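Local coordinates for AztD Protein (Citrobacter koseri, PDB 6N01) that acts as a periplasmic zinc chaperone that binds three zinc ions and hands one of them directly to the solute-binding protein AztC, at residues Arg37-Asp42 with Asn394-Gly399; Arg72-Ala77 with Val128-Lys133; Gly76-Ala81 with Ser150-Gly155; Leu115-Thr120 with Gln145-Ser150; Asn177-Ser182 with Val199-Lys204. One frame throughout, in Å; residues are numbered along the deposited sequence.

How the interactions relate
Eight four-stranded antiparallel sheets make up this chain, an eight-bladed beta-propeller, and the five contacts follow part of its circle. Interaction 1 spans nearly the whole sequence, pairing N- and C-terminal strands in one sheet, which closes the ring. The other four lie between its segments along the chain. Interactions 2, 3 and 4, with centres 7 to 12 Å apart, join the sheet of strand 78-83 to the next one, which holds strands 124-130 and 143-148; interactions 3 and 4 both use helix 149-153. Interaction 2 also touches interaction 1 through Arg72. Interaction 5, about 31 Å from interaction 1 between centres, lies within the following sheet.

Interaction 1 (Arg37-Asp42 with Asn394-Gly399); sequences RLFIAD and NIVAVG
Phe39 and Val396 exchange two backbone hydrogen bonds, Phe39 N to Val396 O at 2.8 Å and Val396 N to Phe39 O at 3.0 Å. Arg37 and Val398 do the same, and Ala41 N adds a bond of 2.9 Å to Asn394 O, linking strands 37-42 and 394-399 as antiparallel neighbours. The non-hydrogen-bonded pairs, Leu38 with Ala397 and Ile40 with Ile395, sit closer at CA, with short CA-H...O contacts such as Ile395 CA to Phe39 O at 3.2 Å. Outside the pair, Arg37 NH1 binds Ser94 O and Asn394 ND2 binds Ala68 O.

Side chains then sort by face. On one, Phe39 points its ring edge at Val396 O, and its CE1 meets Val398 CG2 at 3.7 Å, the two side chains crossing at about a right angle; Leu70 of the next sheet covers this side. On the other, Ile40 and Ile395 lie side by side, CG1 to CG1 3.9 Å, and Leu38 CD2 touches Ala397 CB at 3.7 Å. This is the "Velcro" closure of a beta-propeller: the last strand completes the sheet begun by the first ones, so regular backbone bonds, flanked by apolar groups, hold the ring shut without a covalent link.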
# COMPACT_ATOMS: atom_id res chain seq x y z
N ARG A 37 3.14 15.34 -6.38
CA ARG A 37 3.32 15.73 -4.99
C ARG A 37 3.59 14.52 -4.14
O ARG A 37 3.01 13.45 -4.33
CB ARG A 37 2.12 16.45 -4.44
CG ARG A 37 1.88 17.75 -5.14
CD ARG A 37 0.53 18.29 -4.76
NE ARG A 37 0.29 19.55 -5.43
CZ ARG A 37 -0.83 20.25 -5.31
NH1 ARG A 37 -1.81 19.81 -4.53
NH2 ARG A 37 -0.96 21.39 -5.96
N LEU A 38 4.47 14.74 -3.18
CA LEU A 38 4.83 13.79 -2.15
C LEU A 38 4.07 14.13 -0.86
O LEU A 38 3.85 15.29 -0.55
CB LEU A 38 6.33 13.84 -1.87
CG LEU A 38 7.27 13.81 -3.06
CD1 LEU A 38 8.73 13.99 -2.51
CD2 LEU A 38 7.07 12.54 -3.88
N PHE A 39 3.68 13.08 -0.13
CA PHE A 39 3.00 13.19 1.15
C PHE A 39 3.81 12.35 2.13
O PHE A 39 4.02 11.15 1.91
CB PHE A 39 1.54 12.72 1.04
CG PHE A 39 0.71 13.57 0.07
CD1 PHE A 39 0.82 13.37 -1.29
CD2 PHE A 39 -0.14 14.57 0.51
CE1 PHE A 39 0.11 14.15 -2.21
CE2 PHE A 39 -0.87 15.36 -0.42
CZ PHE A 39 -0.73 15.14 -1.77
N ILE A 40 4.30 12.98 3.18
CA ILE A 40 5.32 12.35 4.05
C ILE A 40 4.86 12.44 5.49
O ILE A 40 4.59 13.54 6.00
CB ILE A 40 6.69 13.02 3.87
CG1 ILE A 40 7.09 12.98 2.41
CG2 ILE A 40 7.76 12.32 4.66
CD1 ILE A 40 7.19 14.35 1.86
N ALA A 41 4.77 11.30 6.16
CA ALA A 41 4.39 11.26 7.55
C ALA A 41 5.62 11.12 8.42
O ALA A 41 6.52 10.33 8.15
CB ALA A 41 3.41 10.09 7.81
N ASP A 42 5.64 11.89 9.49
CA ASP A 42 6.72 11.77 10.46
C ASP A 42 6.54 10.49 11.27
O ASP A 42 5.43 9.99 11.45
CB ASP A 42 6.72 12.99 11.37
CG ASP A 42 8.02 13.15 12.12
OD1 ASP A 42 8.25 12.41 13.10
OD2 ASP A 42 8.82 14.01 11.70
N ASN A 394 6.96 7.40 6.34
CA ASN A 394 6.12 6.90 5.27
C ASN A 394 5.95 7.97 4.20
O ASN A 394 5.85 9.16 4.49
CB ASN A 394 4.76 6.50 5.81
CG ASN A 394 4.84 5.33 6.71
OD1 ASN A 394 5.53 4.35 6.41
ND2 ASN A 394 4.16 5.41 7.86
N ILE A 395 5.85 7.52 2.95
CA ILE A 395 5.77 8.46 1.83
C ILE A 395 4.90 7.87 0.72
O ILE A 395 5.03 6.69 0.39
CB ILE A 395 7.18 8.79 1.31
CG1 ILE A 395 7.10 9.77 0.15
CG2 ILE A 395 7.93 7.52 0.94
CD1 ILE A 395 8.44 10.35 -0.21
N VAL A 396 3.99 8.70 0.16
CA VAL A 396 3.29 8.38 -1.08
C VAL A 396 3.39 9.55 -2.03
O VAL A 396 3.54 10.71 -1.62
CB VAL A 396 1.79 7.99 -0.87
CG1 VAL A 396 1.68 6.84 0.04
CG2 VAL A 396 0.96 9.17 -0.41
N ALA A 397 3.31 9.24 -3.32
CA ALA A 397 3.37 10.21 -4.40
C ALA A 397 2.13 10.07 -5.30
O ALA A 397 1.64 8.96 -5.55
CB ALA A 397 4.66 10.03 -5.25
N VAL A 398 1.63 11.20 -5.79
CA VAL A 398 0.57 11.21 -6.78
C VAL A 398 0.95 12.20 -7.86
O VAL A 398 1.78 13.09 -7.68
CB VAL A 398 -0.82 11.58 -6.19
CG1 VAL A 398 -1.19 10.59 -5.09
CG2 VAL A 398 -0.86 13.02 -5.62
N GLY A 399 0.36 12.00 -9.01
CA GLY A 399 0.30 13.04 -10.01
C GLY A 399 0.37 12.48 -11.41
O GLY A 399 0.17 11.29 -11.62

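Interaction 2 (Arg72-Ala77 with Val128-Lys133); sequences RSESGA and VERQGK
Ser73 and Glu129 come within 5.9 Å at their CA atoms, where the loop 72-77 runs past the end of strand 128-130 and the type I' turn from Arg130 to Lys133 that reverses the chain. Glu129 and Glu74 share the bridging, one hydrogen bond each. In Glu129, CG is anti to the backbone N (chi1 -176°) and the chain then bends at chi2, which carries the carboxylate to the loop. OE1 accepts Glu74 N at 2.8 Å, the donor lying above the carboxylate plane, while CD rests 3.9 Å from Ser73 CB. The other oxygen, OE2, turns back to its own hairpin and takes Gly132 N at 2.7 Å. With both oxygens engaged, the group's rotation is fixed.

Glu74 returns the favour. Extended beyond CG, it passes Glu129, CG lying 3.4 Å from OE1 of that residue, and its own OE1 accepts Gln131 N at 3.0 Å, again from above the carboxylate plane. The two carboxylate planes stand 79° apart, with OE1 of Glu74 4.6 Å from OE1 of Glu129. Within the loop, Arg72 NE and Gly76 N reach Ser73 O from opposite faces of its plane, and Ser73 OG binds Glu149.

This joins neighbouring propeller blades at their turns, with the carboxylates acting as acceptors for loop and turn amides. Those N-H groups probably offset part of the repulsion between two like charges held so near each other at the surface.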
# COMPACT_ATOMS: atom_id res chain seq x y z
N ARG A 72 -2.77 6.12 -0.75
CA ARG A 72 -3.42 6.93 -1.76
C ARG A 72 -4.50 6.12 -2.43
O ARG A 72 -4.43 4.89 -2.50
CB ARG A 72 -2.45 7.45 -2.83
CG ARG A 72 -1.65 6.40 -3.57
CD ARG A 72 -0.99 6.98 -4.83
NE ARG A 72 -1.94 7.06 -5.94
CZ ARG A 72 -1.64 7.46 -7.16
NH1 ARG A 72 -0.39 7.87 -7.44
NH2 ARG A 72 -2.59 7.46 -8.10
N SER A 73 -5.50 6.84 -2.94
CA SER A 73 -6.45 6.23 -3.86
C SER A 73 -5.81 5.99 -5.22
O SER A 73 -4.81 6.63 -5.58
CB SER A 73 -7.65 7.13 -4.04
OG SER A 73 -7.25 8.28 -4.74
N GLU A 74 -6.42 5.09 -5.98
CA GLU A 74 -5.97 4.80 -7.34
C GLU A 74 -5.98 6.06 -8.19
O GLU A 74 -5.08 6.25 -9.03
CB GLU A 74 -6.86 3.72 -8.00
CG GLU A 74 -6.65 2.23 -7.53
CD GLU A 74 -7.53 1.20 -8.31
OE1 GLU A 74 -8.54 1.57 -8.94
OE2 GLU A 74 -7.22 -0.01 -8.29
N SER A 75 -6.98 6.92 -8.02
CA SER A 75 -7.02 8.14 -8.81
C SER A 75 -5.94 9.12 -8.35
O SER A 75 -5.52 9.98 -9.14
CB SER A 75 -8.43 8.77 -8.74
OG SER A 75 -8.73 9.31 -7.44
N GLY A 76 -5.42 8.95 -7.15
CA GLY A 76 -4.50 9.91 -6.60
C GLY A 76 -5.11 11.17 -6.03
O GLY A 76 -4.37 12.03 -5.55
N ALA A 77 -6.44 11.29 -6.05
CA ALA A 77 -7.12 12.50 -5.62
C ALA A 77 -7.23 12.62 -4.12
O ALA A 77 -7.39 13.73 -3.62
CB ALA A 77 -8.52 12.56 -6.25
N VAL A 128 -7.72 -0.35 2.15
CA VAL A 128 -7.77 -0.88 0.77
C VAL A 128 -8.73 -0.02 -0.05
O VAL A 128 -9.93 0.01 0.23
CB VAL A 128 -8.24 -2.35 0.75
CG1 VAL A 128 -8.32 -2.88 -0.67
CG2 VAL A 128 -7.35 -3.20 1.59
N GLU A 129 -8.23 0.57 -1.14
CA GLU A 129 -9.10 1.27 -2.08
C GLU A 129 -8.98 0.70 -3.49
O GLU A 129 -7.91 0.33 -3.95
CB GLU A 129 -8.84 2.80 -2.09
CG GLU A 129 -9.82 3.58 -3.00
CD GLU A 129 -9.33 3.64 -4.46
OE1 GLU A 129 -8.17 3.25 -4.70
OE2 GLU A 129 -10.07 4.09 -5.34
N ARG A 130 -10.13 0.66 -4.15
CA ARG A 130 -10.28 0.04 -5.44
C ARG A 130 -11.42 0.70 -6.20
O ARG A 130 -12.55 0.71 -5.74
CB ARG A 130 -10.62 -1.43 -5.24
CG ARG A 130 -9.48 -2.41 -5.39
CD ARG A 130 -9.93 -3.87 -5.26
NE ARG A 130 -11.37 -4.04 -5.41
CZ ARG A 130 -11.99 -4.15 -6.57
NH1 ARG A 130 -11.31 -4.19 -7.69
NH2 ARG A 130 -13.30 -4.25 -6.59
N GLN A 131 -11.11 1.26 -7.35
CA GLN A 131 -12.15 1.84 -8.23
C GLN A 131 -13.03 2.82 -7.45
O GLN A 131 -14.24 2.91 -7.67
CB GLN A 131 -12.98 0.73 -8.90
CG GLN A 131 -12.12 -0.30 -9.61
CD GLN A 131 -12.87 -1.49 -10.14
OE1 GLN A 131 -13.81 -1.99 -9.51
NE2 GLN A 131 -12.45 -1.98 -11.30
N GLY A 132 -12.41 3.57 -6.55
CA GLY A 132 -13.13 4.53 -5.73
C GLY A 132 -13.88 3.96 -4.54
O GLY A 132 -14.38 4.73 -3.71
N LYS A 133 -13.97 2.65 -4.40
CA LYS A 133 -14.55 2.04 -3.20
C LYS A 133 -13.46 1.87 -2.16
O LYS A 133 -12.34 1.51 -2.50
CB LYS A 133 -15.16 0.68 -3.54
CG LYS A 133 -16.24 0.70 -4.67
CD LYS A 133 -16.74 -0.72 -5.00
CE LYS A 133 -15.76 -1.46 -5.92
NZ LYS A 133 -15.80 -1.13 -7.40
O HOH W 1 -5.58 2.59 -3.44
O HOH W 2 -9.41 5.82 -6.98

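Interaction 3 (Gly76-Ala81 with Ser150-Gly155); sequences GATIFA and SAVLKG
Leu153 fits its isobutyl group against Thr78 and Ala77, and it buries the most area of any residue here. Its CG lies anti to the carbonyl carbon (chi1 -84°), a torsion that swings CG and its methyls over the start of strand 78-81: CD2 comes within 3.5 Å of Thr78 CG2, the CG carbon sits equally near that methyl, and CD1 touches Ala77 CB at 3.8 Å. Thr78 meets Leu153 with carbon alone. Its CG2 is anti to its own carbonyl carbon, which turns OG1 elsewhere, to a hydrogen bond with Glu149 at the beginning of the same helix. One residue thus greets the helix twice, by a methyl near its end and by a hydroxyl near its start.

In the beta-propeller, the short helix 149-153 interrupts the run of strands between 143-148 and 160-163, and it lies against the neighbouring blade, the one built round strand 78-83. A Schellman motif closes it: Gly155, with positive phi, is the C-prime residue, its N bonds to Val152 O at 3.0 Å, and Gln156 N bonds to Ala151 O. The turn therefore ends the helix just past the two residues that carry the contact.

Val152, the residue before Leu153, makes the second contact. Its CG1 points at the Phe80 ring, 4.2 Å from CZ, approaching obliquely. The CB of Phe80 leaves the strand neither toward the helix nor away from it, but the far end of the ring comes nearer, while the ring stacks with Phe127 and rests on Val89 and Thr91 of the adjoining strand.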
# COMPACT_ATOMS: atom_id res chain seq x y z
N GLY A 76 -5.42 8.95 -7.15
CA GLY A 76 -4.50 9.91 -6.60
C GLY A 76 -5.11 11.17 -6.03
O GLY A 76 -4.37 12.03 -5.55
N ALA A 77 -6.44 11.29 -6.05
CA ALA A 77 -7.12 12.50 -5.62
C ALA A 77 -7.23 12.62 -4.12
O ALA A 77 -7.39 13.73 -3.62
CB ALA A 77 -8.52 12.56 -6.25
N THR A 78 -7.19 11.51 -3.39
CA THR A 78 -7.25 11.53 -1.94
C THR A 78 -6.11 10.72 -1.37
O THR A 78 -5.76 9.67 -1.90
CB THR A 78 -8.55 10.97 -1.35
OG1 THR A 78 -8.76 9.64 -1.82
CG2 THR A 78 -9.73 11.85 -1.70
N ILE A 79 -5.60 11.22 -0.24
CA ILE A 79 -4.58 10.59 0.57
C ILE A 79 -5.24 10.26 1.91
O ILE A 79 -6.01 11.08 2.43
CB ILE A 79 -3.37 11.53 0.77
CG1 ILE A 79 -2.77 12.01 -0.56
CG2 ILE A 79 -2.28 10.86 1.61
CD1 ILE A 79 -2.46 10.93 -1.51
N PHE A 80 -4.99 9.07 2.44
CA PHE A 80 -5.52 8.70 3.74
C PHE A 80 -4.37 8.52 4.73
O PHE A 80 -3.34 7.89 4.42
CB PHE A 80 -6.43 7.47 3.61
CG PHE A 80 -7.74 7.75 2.89
CD1 PHE A 80 -7.82 7.78 1.50
CD2 PHE A 80 -8.88 8.05 3.62
CE1 PHE A 80 -9.04 8.08 0.85
CE2 PHE A 80 -10.08 8.35 2.99
CZ PHE A 80 -10.15 8.37 1.61
N ALA A 81 -4.52 9.13 5.91
CA ALA A 81 -3.50 9.10 6.95
C ALA A 81 -4.07 8.31 8.11
O ALA A 81 -4.87 8.82 8.89
CB ALA A 81 -3.07 10.51 7.36
N SER A 150 -15.69 9.36 -4.27
CA SER A 150 -16.41 10.52 -4.81
C SER A 150 -17.09 11.30 -3.69
O SER A 150 -17.04 12.54 -3.68
CB SER A 150 -17.46 10.09 -5.85
OG SER A 150 -18.25 11.18 -6.26
N ALA A 151 -17.76 10.60 -2.77
CA ALA A 151 -18.41 11.24 -1.63
C ALA A 151 -17.39 11.93 -0.74
O ALA A 151 -17.58 13.08 -0.33
CB ALA A 151 -19.18 10.20 -0.82
N VAL A 152 -16.28 11.25 -0.46
CA VAL A 152 -15.28 11.83 0.45
C VAL A 152 -14.83 13.18 -0.07
O VAL A 152 -14.80 14.17 0.65
CB VAL A 152 -14.10 10.85 0.63
CG1 VAL A 152 -12.93 11.52 1.43
CG2 VAL A 152 -14.61 9.58 1.28
N LEU A 153 -14.52 13.25 -1.37
CA LEU A 153 -13.99 14.48 -1.93
C LEU A 153 -15.01 15.61 -1.87
O LEU A 153 -14.63 16.78 -1.77
CB LEU A 153 -13.57 14.23 -3.38
CG LEU A 153 -12.16 13.63 -3.56
CD1 LEU A 153 -12.04 13.06 -4.96
CD2 LEU A 153 -11.10 14.68 -3.30
N LYS A 154 -16.31 15.28 -1.94
CA LYS A 154 -17.38 16.27 -1.85
C LYS A 154 -17.69 16.67 -0.44
O LYS A 154 -18.64 17.41 -0.23
CB LYS A 154 -18.67 15.76 -2.50
CG LYS A 154 -18.60 15.60 -4.01
CD LYS A 154 -19.94 15.34 -4.64
CE LYS A 154 -20.16 13.87 -4.93
NZ LYS A 154 -20.62 13.14 -3.72
N GLY A 155 -16.90 16.24 0.54
CA GLY A 155 -17.20 16.60 1.89
C GLY A 155 -18.28 15.78 2.54
O GLY A 155 -18.84 16.20 3.56

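Interaction 4 (Leu115-Thr120 with Gln145-Ser150); sequences LPLELT and QILGES
Leu119 sets its branched end against that of Leu147, the two side chains reaching toward each other tip to tip, with Leu119 CD2 3.7 Å from Leu147 CD2. Leu119 CD1 lies 4.0 Å from Leu147 CD1. They belong to neighbouring blades of the beta-propeller: strand 117-120 is the outermost strand of one sheet, and strand 145-148 runs within the next. The segments are nearly antiparallel, at 162°, but their axes stay 9.8 Å apart, so side chains rather than backbone bonds join the sheets.

The CG of Leu147 sits between its backbone N and carbonyl carbon (chi1 56°), a crowded position that turns the branched end toward Leu119. Farther along, CD1 of Leu147 comes 4.3 Å from CD2 of Leu117, a looser touch. Val152 of helix 149-153 packs on Leu117 and Leu147 alike and so carries the apolar layer onward, while Ile134 lies beside Leu147 on the adjacent strand.

At the other end, the apolar seam gives way to a polar bond. Gln145, extended beyond CG, slides past Leu119 in the opposite direction, laying OE1 3.4 Å from Leu119 CG. The amide nitrogen goes on to the backbone at the close of strand 117-120, where that strand reaches the exposed Thr120. There NE2 of Gln145 donates to Thr120 O at 2.8 Å; the oxygen lies in the plane of the glutamine amide, while NE2 is tilted 29° from the plane of the Thr120 carbonyl.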
# COMPACT_ATOMS: atom_id res chain seq x y z
N LEU A 115 -9.26 17.33 4.77
CA LEU A 115 -10.70 17.37 4.76
C LEU A 115 -11.25 17.26 6.18
O LEU A 115 -10.59 16.75 7.08
CB LEU A 115 -11.24 16.24 3.91
CG LEU A 115 -10.76 16.27 2.47
CD1 LEU A 115 -11.39 15.10 1.68
CD2 LEU A 115 -11.04 17.62 1.82
N PRO A 116 -12.47 17.77 6.41
CA PRO A 116 -13.08 17.59 7.73
C PRO A 116 -13.57 16.17 7.96
O PRO A 116 -13.70 15.75 9.12
CB PRO A 116 -14.22 18.61 7.72
CG PRO A 116 -14.59 18.71 6.27
CD PRO A 116 -13.37 18.44 5.46
N LEU A 117 -13.79 15.40 6.91
CA LEU A 117 -14.17 14.00 7.07
C LEU A 117 -13.06 13.25 7.79
O LEU A 117 -11.89 13.35 7.41
CB LEU A 117 -14.43 13.39 5.69
CG LEU A 117 -15.06 11.99 5.63
CD1 LEU A 117 -16.11 12.09 4.55
CD2 LEU A 117 -14.13 10.83 5.33
N GLU A 118 -13.42 12.53 8.84
CA GLU A 118 -12.54 11.62 9.55
C GLU A 118 -13.28 10.34 9.85
O GLU A 118 -14.49 10.35 10.11
CB GLU A 118 -12.03 12.17 10.87
CG GLU A 118 -11.04 13.31 10.80
CD GLU A 118 -10.53 13.64 12.20
OE1 GLU A 118 -11.13 13.12 13.16
OE2 GLU A 118 -9.53 14.38 12.35
N LEU A 119 -12.59 9.23 9.75
CA LEU A 119 -13.09 7.94 10.19
C LEU A 119 -12.64 7.64 11.62
O LEU A 119 -11.50 7.91 12.00
CB LEU A 119 -12.61 6.87 9.22
CG LEU A 119 -13.50 6.54 8.00
CD1 LEU A 119 -14.21 7.72 7.40
CD2 LEU A 119 -12.61 5.85 6.95
N THR A 120 -13.55 7.09 12.43
CA THR A 120 -13.26 6.87 13.84
C THR A 120 -13.51 5.42 14.19
O THR A 120 -14.41 4.76 13.66
CB THR A 120 -14.09 7.78 14.76
OG1 THR A 120 -15.50 7.56 14.54
CG2 THR A 120 -13.76 9.24 14.50
N GLN A 145 -15.29 -0.30 7.83
CA GLN A 145 -16.05 0.84 7.32
C GLN A 145 -15.81 0.94 5.82
O GLN A 145 -14.67 1.00 5.37
CB GLN A 145 -15.62 2.12 8.03
CG GLN A 145 -15.85 2.05 9.52
CD GLN A 145 -15.53 3.31 10.27
OE1 GLN A 145 -15.49 4.40 9.71
NE2 GLN A 145 -15.36 3.18 11.58
N ILE A 146 -16.88 0.91 5.04
CA ILE A 146 -16.81 0.99 3.59
C ILE A 146 -17.39 2.34 3.19
O ILE A 146 -18.45 2.74 3.68
CB ILE A 146 -17.54 -0.17 2.90
CG1 ILE A 146 -16.68 -1.45 2.85
CG2 ILE A 146 -17.90 0.18 1.51
CD1 ILE A 146 -16.17 -1.93 4.13
N LEU A 147 -16.71 3.02 2.29
CA LEU A 147 -17.19 4.31 1.80
C LEU A 147 -16.69 4.48 0.37
O LEU A 147 -16.11 3.55 -0.20
CB LEU A 147 -16.76 5.43 2.76
CG LEU A 147 -15.29 5.61 3.11
CD1 LEU A 147 -15.09 7.05 3.59
CD2 LEU A 147 -14.83 4.68 4.18
N GLY A 148 -16.93 5.65 -0.22
CA GLY A 148 -16.67 5.88 -1.63
C GLY A 148 -15.89 7.16 -1.80
O GLY A 148 -16.18 8.15 -1.13
N GLU A 149 -14.87 7.13 -2.69
CA GLU A 149 -13.99 8.30 -2.87
C GLU A 149 -14.75 9.52 -3.34
O GLU A 149 -14.40 10.64 -2.95
CB GLU A 149 -12.88 8.02 -3.90
CG GLU A 149 -11.83 9.17 -3.97
CD GLU A 149 -10.73 8.96 -5.02
OE1 GLU A 149 -10.92 8.24 -6.02
OE2 GLU A 149 -9.62 9.50 -4.80
N SER A 150 -15.69 9.36 -4.27
CA SER A 150 -16.41 10.52 -4.81
C SER A 150 -17.09 11.30 -3.69
O SER A 150 -17.04 12.54 -3.68
CB SER A 150 -17.46 10.09 -5.85
OG SER A 150 -18.25 11.18 -6.26

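Interaction 5 (Asn177-Ser182 with Val199-Lys204); sequences NYAVVS and VDLQGK
Val199 holds its CG1 anti to its carbonyl carbon (chi1 -59°), which sends that methyl toward Val181 and leaves CG2 over Ala179. CG1 lies 3.9 Å from Val181 CG2, the two side chains crossing at about a right angle, and CG2 lies 4.1 Å from Ala179 CB. This is the open end of the beta hairpin of strands 178-183 and 195-200, the middle pair of one blade of the propeller, and the backbone seals it: Ala179 N donates to Val199 O at 2.9 Å, and Val199 N returns a bond of the same length to Ala179 O.

Just outside this pair the side chains of Tyr178 and Asp200 diverge. Tyr178 points away, but its CB comes 3.5 Å from Val199 O, and the same oxygen sits near the ring plane, at the edge. Beyond it the ring settles on loops, against Val206, Ala242 and Pro243. Leu201 adds packing of its own. Its side chain starts off to the side, yet its extended end (chi2 -173°) turns inward over the backbone of the partner strand, with CD2 3.6 Å from Tyr178 C and CG beside the carbonyl carbon of Asn177.

After Val199 the chain folds into a type I turn from Asp200 to Gly203. Asp200 OD1 takes Gln202 N at 3.0 Å, which makes an Asx turn, and accepts Lys204 N as a second donor at 3.1 Å; the two amides reach OD1 from opposite faces of the carboxylate plane.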
# COMPACT_ATOMS: atom_id res chain seq x y z
N ASN A 177 -21.14 -4.27 -4.31
CA ASN A 177 -22.25 -4.87 -3.57
C ASN A 177 -21.78 -6.00 -2.65
O ASN A 177 -22.62 -6.73 -2.10
CB ASN A 177 -23.33 -5.39 -4.52
CG ASN A 177 -23.75 -4.33 -5.55
OD1 ASN A 177 -24.09 -3.22 -5.17
ND2 ASN A 177 -23.67 -4.66 -6.84
N TYR A 178 -20.48 -6.16 -2.48
CA TYR A 178 -19.89 -7.20 -1.65
C TYR A 178 -18.57 -6.69 -1.08
O TYR A 178 -18.03 -5.68 -1.53
CB TYR A 178 -19.62 -8.48 -2.45
CG TYR A 178 -20.84 -9.15 -3.04
CD1 TYR A 178 -21.59 -10.06 -2.30
CD2 TYR A 178 -21.23 -8.89 -4.36
CE1 TYR A 178 -22.71 -10.67 -2.84
CE2 TYR A 178 -22.34 -9.50 -4.91
CZ TYR A 178 -23.09 -10.39 -4.14
OH TYR A 178 -24.20 -11.01 -4.68
N ALA A 179 -18.04 -7.44 -0.12
CA ALA A 179 -16.67 -7.26 0.35
C ALA A 179 -16.06 -8.62 0.61
O ALA A 179 -16.78 -9.62 0.75
CB ALA A 179 -16.61 -6.41 1.61
N VAL A 180 -14.74 -8.68 0.62
CA VAL A 180 -13.99 -9.82 1.13
C VAL A 180 -13.34 -9.40 2.44
O VAL A 180 -12.68 -8.36 2.51
CB VAL A 180 -12.94 -10.35 0.14
CG1 VAL A 180 -12.13 -11.45 0.77
CG2 VAL A 180 -13.64 -10.87 -1.12
N VAL A 181 -13.56 -10.20 3.47
CA VAL A 181 -13.10 -9.87 4.80
C VAL A 181 -12.44 -11.09 5.37
O VAL A 181 -12.83 -12.23 5.09
CB VAL A 181 -14.23 -9.38 5.73
CG1 VAL A 181 -14.83 -8.11 5.17
CG2 VAL A 181 -15.28 -10.47 5.88
N SER A 182 -11.41 -10.86 6.16
CA SER A 182 -10.72 -11.95 6.82
C SER A 182 -11.61 -12.54 7.90
O SER A 182 -12.50 -11.88 8.43
CB SER A 182 -9.40 -11.49 7.44
OG SER A 182 -9.57 -10.30 8.17
N VAL A 199 -18.79 -11.42 1.89
CA VAL A 199 -20.00 -11.00 2.56
C VAL A 199 -20.72 -9.96 1.68
O VAL A 199 -20.08 -9.25 0.90
CB VAL A 199 -19.68 -10.39 3.92
CG1 VAL A 199 -18.95 -11.41 4.78
CG2 VAL A 199 -18.85 -9.12 3.74
N ASP A 200 -22.04 -9.88 1.79
CA ASP A 200 -22.72 -8.72 1.22
C ASP A 200 -22.51 -7.56 2.18
O ASP A 200 -21.87 -7.69 3.21
CB ASP A 200 -24.18 -9.02 0.92
CG ASP A 200 -24.99 -9.44 2.14
OD1 ASP A 200 -24.77 -8.96 3.30
OD2 ASP A 200 -25.88 -10.29 1.92
N LEU A 201 -23.02 -6.38 1.85
CA LEU A 201 -22.65 -5.23 2.66
C LEU A 201 -23.47 -5.13 3.95
O LEU A 201 -23.36 -4.15 4.70
CB LEU A 201 -22.81 -3.96 1.83
CG LEU A 201 -21.90 -3.93 0.58
CD1 LEU A 201 -21.97 -2.57 -0.13
CD2 LEU A 201 -20.44 -4.31 0.92
N GLN A 202 -24.27 -6.16 4.21
CA GLN A 202 -24.90 -6.36 5.50
C GLN A 202 -24.14 -7.36 6.35
O GLN A 202 -24.67 -7.81 7.37
CB GLN A 202 -26.35 -6.83 5.33
CG GLN A 202 -27.35 -5.72 5.46
CD GLN A 202 -27.71 -5.09 4.15
OE1 GLN A 202 -27.15 -5.43 3.10
NE2 GLN A 202 -28.67 -4.17 4.18
N GLY A 203 -22.91 -7.72 5.94
CA GLY A 203 -22.09 -8.66 6.67
C GLY A 203 -22.47 -10.11 6.47
O GLY A 203 -21.82 -10.99 7.03
N LYS A 204 -23.49 -10.39 5.68
CA LYS A 204 -23.92 -11.77 5.50
C LYS A 204 -22.97 -12.55 4.59
O LYS A 204 -22.68 -12.14 3.47
CB LYS A 204 -25.32 -11.78 4.92
CG LYS A 204 -26.04 -13.09 5.08
CD LYS A 204 -27.49 -12.98 4.57
CE LYS A 204 -27.73 -13.73 3.24
NZ LYS A 204 -28.68 -14.88 3.40